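Local coordinates for protein nucleocapsid (Equine arteritis virus, PDB 2I9F) that forms the capsid of the virus through its dimer-forming C-terminal domain, the part present here, and as a whole probably binds the viral RNA, at residues 17-21 and 59-63. Sequence-based numbering, arbitrary orientation.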
ATOM      1  N   LEU A  17     -19.311  -7.885   3.926  1.00 21.94           N
ATOM      2  CA  LEU A  17     -18.322  -8.994   3.940  1.00 23.49           C
ATOM      3  C   LEU A  17     -18.615  -9.967   5.018  1.00 23.48           C
ATOM      4  O   LEU A  17     -19.117  -9.578   6.052  1.00 24.17           O
ATOM      5  CB  LEU A  17     -16.888  -8.476   4.152  1.00 24.43           C
ATOM      6  CG  LEU A  17     -16.288  -7.548   3.104  1.00 24.80           C
ATOM      7  CD1 LEU A  17     -14.970  -7.031   3.642  1.00 28.27           C
ATOM      8  CD2 LEU A  17     -16.125  -8.227   1.711  1.00 24.93           C
ATOM      9  N   ASN A  18     -18.299 -11.232   4.804  1.00 23.65           N
ATOM     10  CA  ASN A  18     -18.589 -12.216   5.844  1.00 24.16           C
ATOM     11  C   ASN A  18     -17.472 -12.328   6.887  1.00 23.43           C
ATOM     12  O   ASN A  18     -16.457 -11.645   6.769  1.00 23.13           O
ATOM     13  CB  ASN A  18     -19.029 -13.577   5.249  1.00 23.67           C
ATOM     14  CG  ASN A  18     -17.960 -14.230   4.398  1.00 25.01           C
ATOM     15  OD1 ASN A  18     -18.254 -14.759   3.313  1.00 28.10           O
ATOM     16  ND2 ASN A  18     -16.753 -14.254   4.886  1.00 18.81           N
ATOM     17  N   GLN A  19     -17.630 -13.172   7.899  1.00 21.58           N
ATOM     18  CA  GLN A  19     -16.606 -13.226   8.955  1.00 22.37           C
ATOM     19  C   GLN A  19     -15.214 -13.636   8.448  1.00 21.86           C
ATOM     20  O   GLN A  19     -14.192 -13.080   8.870  1.00 22.13           O
ATOM     21  CB  GLN A  19     -17.032 -14.134  10.111  1.00 22.33           C
ATOM     22  CG  GLN A  19     -16.209 -13.882  11.375  1.00 24.94           C
ATOM     23  CD  GLN A  19     -15.346 -15.075  11.797  1.00 29.95           C
ATOM     24  OE1 GLN A  19     -14.490 -15.558  11.035  1.00 31.57           O
ATOM     25  NE2 GLN A  19     -15.567 -15.558  13.034  1.00 31.79           N
ATOM     26  N   GLN A  20     -15.203 -14.624   7.563  1.00 20.83           N
ATOM     27  CA  GLN A  20     -13.977 -15.142   7.006  1.00 21.09           C
ATOM     28  C   GLN A  20     -13.297 -14.080   6.187  1.00 18.69           C
ATOM     29  O   GLN A  20     -12.090 -13.936   6.255  1.00 19.55           O
ATOM     30  CB  GLN A  20     -14.240 -16.392   6.144  1.00 21.49           C
ATOM     31  CG  GLN A  20     -12.956 -16.899   5.480  1.00 25.78           C
ATOM     32  CD  GLN A  20     -13.132 -17.955   4.397  1.00 33.78           C
ATOM     33  OE1 GLN A  20     -14.185 -18.620   4.268  1.00 35.56           O
ATOM     34  NE2 GLN A  20     -12.065 -18.148   3.620  1.00 37.04           N
ATOM     35  N   GLU A  21     -14.077 -13.350   5.392  1.00 17.52           N
ATOM     36  CA  GLU A  21     -13.551 -12.271   4.561  1.00 16.57           C
ATOM     37  C   GLU A  21     -12.969 -11.173   5.450  1.00 15.68           C
ATOM     38  O   GLU A  21     -11.858 -10.702   5.213  1.00 14.73           O
ATOM     39  CB  GLU A  21     -14.642 -11.713   3.647  1.00 15.38           C
ATOM     40  CG  GLU A  21     -15.017 -12.750   2.579  1.00 21.18           C
ATOM     41  CD  GLU A  21     -16.285 -12.411   1.821  1.00 24.82           C
ATOM     42  OE1 GLU A  21     -17.146 -11.693   2.366  1.00 20.33           O
ATOM     43  OE2 GLU A  21     -16.407 -12.870   0.660  1.00 27.73           O
ATOM     44  N   ILE A  59     -12.291 -12.073  -2.523  1.00 22.25           N
ATOM     45  CA  ILE A  59     -12.796 -10.836  -1.889  1.00 23.44           C
ATOM     46  C   ILE A  59     -12.903  -9.697  -2.905  1.00 24.52           C
ATOM     47  O   ILE A  59     -13.890  -8.959  -2.912  1.00 22.72           O
ATOM     48  CB  ILE A  59     -11.936 -10.437  -0.677  1.00 23.47           C
ATOM     49  CG1 ILE A  59     -12.084 -11.529   0.381  1.00 23.58           C
ATOM     50  CG2 ILE A  59     -12.405  -9.014  -0.069  1.00 22.73           C
ATOM     51  CD1 ILE A  59     -10.983 -11.546   1.398  1.00 26.23           C
ATOM     52  N   GLN A  60     -11.872  -9.552  -3.745  1.00 25.72           N
ATOM     53  CA  GLN A  60     -11.929  -8.635  -4.871  1.00 27.57           C
ATOM     54  C   GLN A  60     -13.222  -8.750  -5.729  1.00 29.48           C
ATOM     55  O   GLN A  60     -13.876  -7.727  -6.000  1.00 29.41           O
ATOM     56  CB  GLN A  60     -10.689  -8.794  -5.741  1.00 27.39           C
ATOM     57  CG  GLN A  60     -10.760  -7.919  -6.954  1.00 28.40           C
ATOM     58  CD  GLN A  60     -10.643  -6.434  -6.656  1.00 31.90           C
ATOM     59  OE1 GLN A  60     -10.421  -5.647  -7.575  1.00 34.11           O
ATOM     60  NE2 GLN A  60     -10.801  -6.035  -5.382  1.00 33.42           N
ATOM     61  N   ARG A  61     -13.568  -9.966  -6.163  1.00 31.47           N
ATOM     62  CA  ARG A  61     -14.885 -10.268  -6.777  1.00 34.13           C
ATOM     63  C   ARG A  61     -16.080  -9.591  -6.075  1.00 35.03           C
ATOM     64  O   ARG A  61     -16.924  -8.990  -6.729  1.00 35.92           O
ATOM     65  CB  ARG A  61     -15.129 -11.787  -6.795  1.00 34.40           C
ATOM     66  CG  ARG A  61     -14.309 -12.588  -7.799  1.00 36.00           C
ATOM     67  CD  ARG A  61     -14.837 -14.047  -7.913  1.00 39.64           C
ATOM     68  NE  ARG A  61     -13.972 -15.037  -7.244  1.00 43.16           N
ATOM     69  CZ  ARG A  61     -13.098 -15.835  -7.865  1.00 42.85           C
ATOM     70  NH1 ARG A  61     -12.960 -15.769  -9.181  1.00 43.58           N
ATOM     71  NH2 ARG A  61     -12.352 -16.706  -7.177  1.00 43.28           N
ATOM     72  N   LYS A  62     -16.154  -9.708  -4.747  1.00 36.73           N
ATOM     73  CA  LYS A  62     -17.194  -9.041  -3.928  1.00 38.74           C
ATOM     74  C   LYS A  62     -17.063  -7.510  -3.871  1.00 39.18           C
ATOM     75  O   LYS A  62     -18.047  -6.796  -4.009  1.00 38.93           O
ATOM     76  CB  LYS A  62     -17.206  -9.584  -2.489  1.00 39.29           C
ATOM     77  CG  LYS A  62     -17.163 -11.093  -2.364  1.00 39.90           C
ATOM     78  CD  LYS A  62     -18.518 -11.709  -2.558  1.00 43.58           C
ATOM     79  CE  LYS A  62     -18.470 -13.209  -2.293  1.00 45.17           C
ATOM     80  NZ  LYS A  62     -18.558 -13.536  -0.835  1.00 44.93           N
ATOM     81  N   VAL A  63     -15.860  -6.998  -3.657  1.00 39.47           N
ATOM     82  CA  VAL A  63     -15.699  -5.540  -3.517  1.00 40.62           C
ATOM     83  C   VAL A  63     -15.528  -4.779  -4.835  1.00 40.99           C
ATOM     84  O   VAL A  63     -15.545  -3.544  -4.842  1.00 41.84           O
ATOM     85  CB  VAL A  63     -14.556  -5.138  -2.512  1.00 40.79           C
ATOM     86  CG1 VAL A  63     -15.000  -5.378  -1.050  1.00 41.02           C
ATOM     87  CG2 VAL A  63     -13.250  -5.851  -2.826  1.00 39.41           C
TER
HETATM   88  O   HOH W   1     -19.422 -11.377   1.330  1.00 37.71           O
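E21 and K62 form a salt bridge between the first turn of helix 19-34 and the C-terminal helix 57-63. K62 NZ donates to E21 OE2 over 2.7 Å. It meets that oxygen on the syn side, 21° out of the carboxylate plane. The lysine chain bends at chi2 and again at chi4 (82°), which brings NZ round to OE2. The lysine chain lies roughly perpendicular to the glutamate.

Beneath the charges lies an apolar layer. E21 CG rests on I59 CG1 at 3.9 Å, and the glutamate and isoleucine chains run alongside each other with opposite senses. L17 reaches in with one methyl. Its CD2 lies 4.2 Å from I59 CG2 and 4.1 Å from V63 CG1. L25 of helix 19-34 touches both L17 and I59, and V63 also packs on L47 of a second subunit.

The other carboxylate oxygen is held from its own segment. The backbone N of N18 donates to E21 OE1 at 2.7 Å, nearly straight at 170°, on the anti side. N18 is the N-cap residue, so E21 supplies the side-chain-to-backbone half of a capping box. A water also lies between E21 OE1 and K62 NZ, accepting from NZ at 3.2 Å.

Both oxygens of the buried E21 carboxylate are therefore gripped, which limits its rotation. The lysine charge and the helix N-terminus would both favour its ionised form. One glutamate thus holds the N-H of the N-cap residue and ties the helix start to helix 57-63.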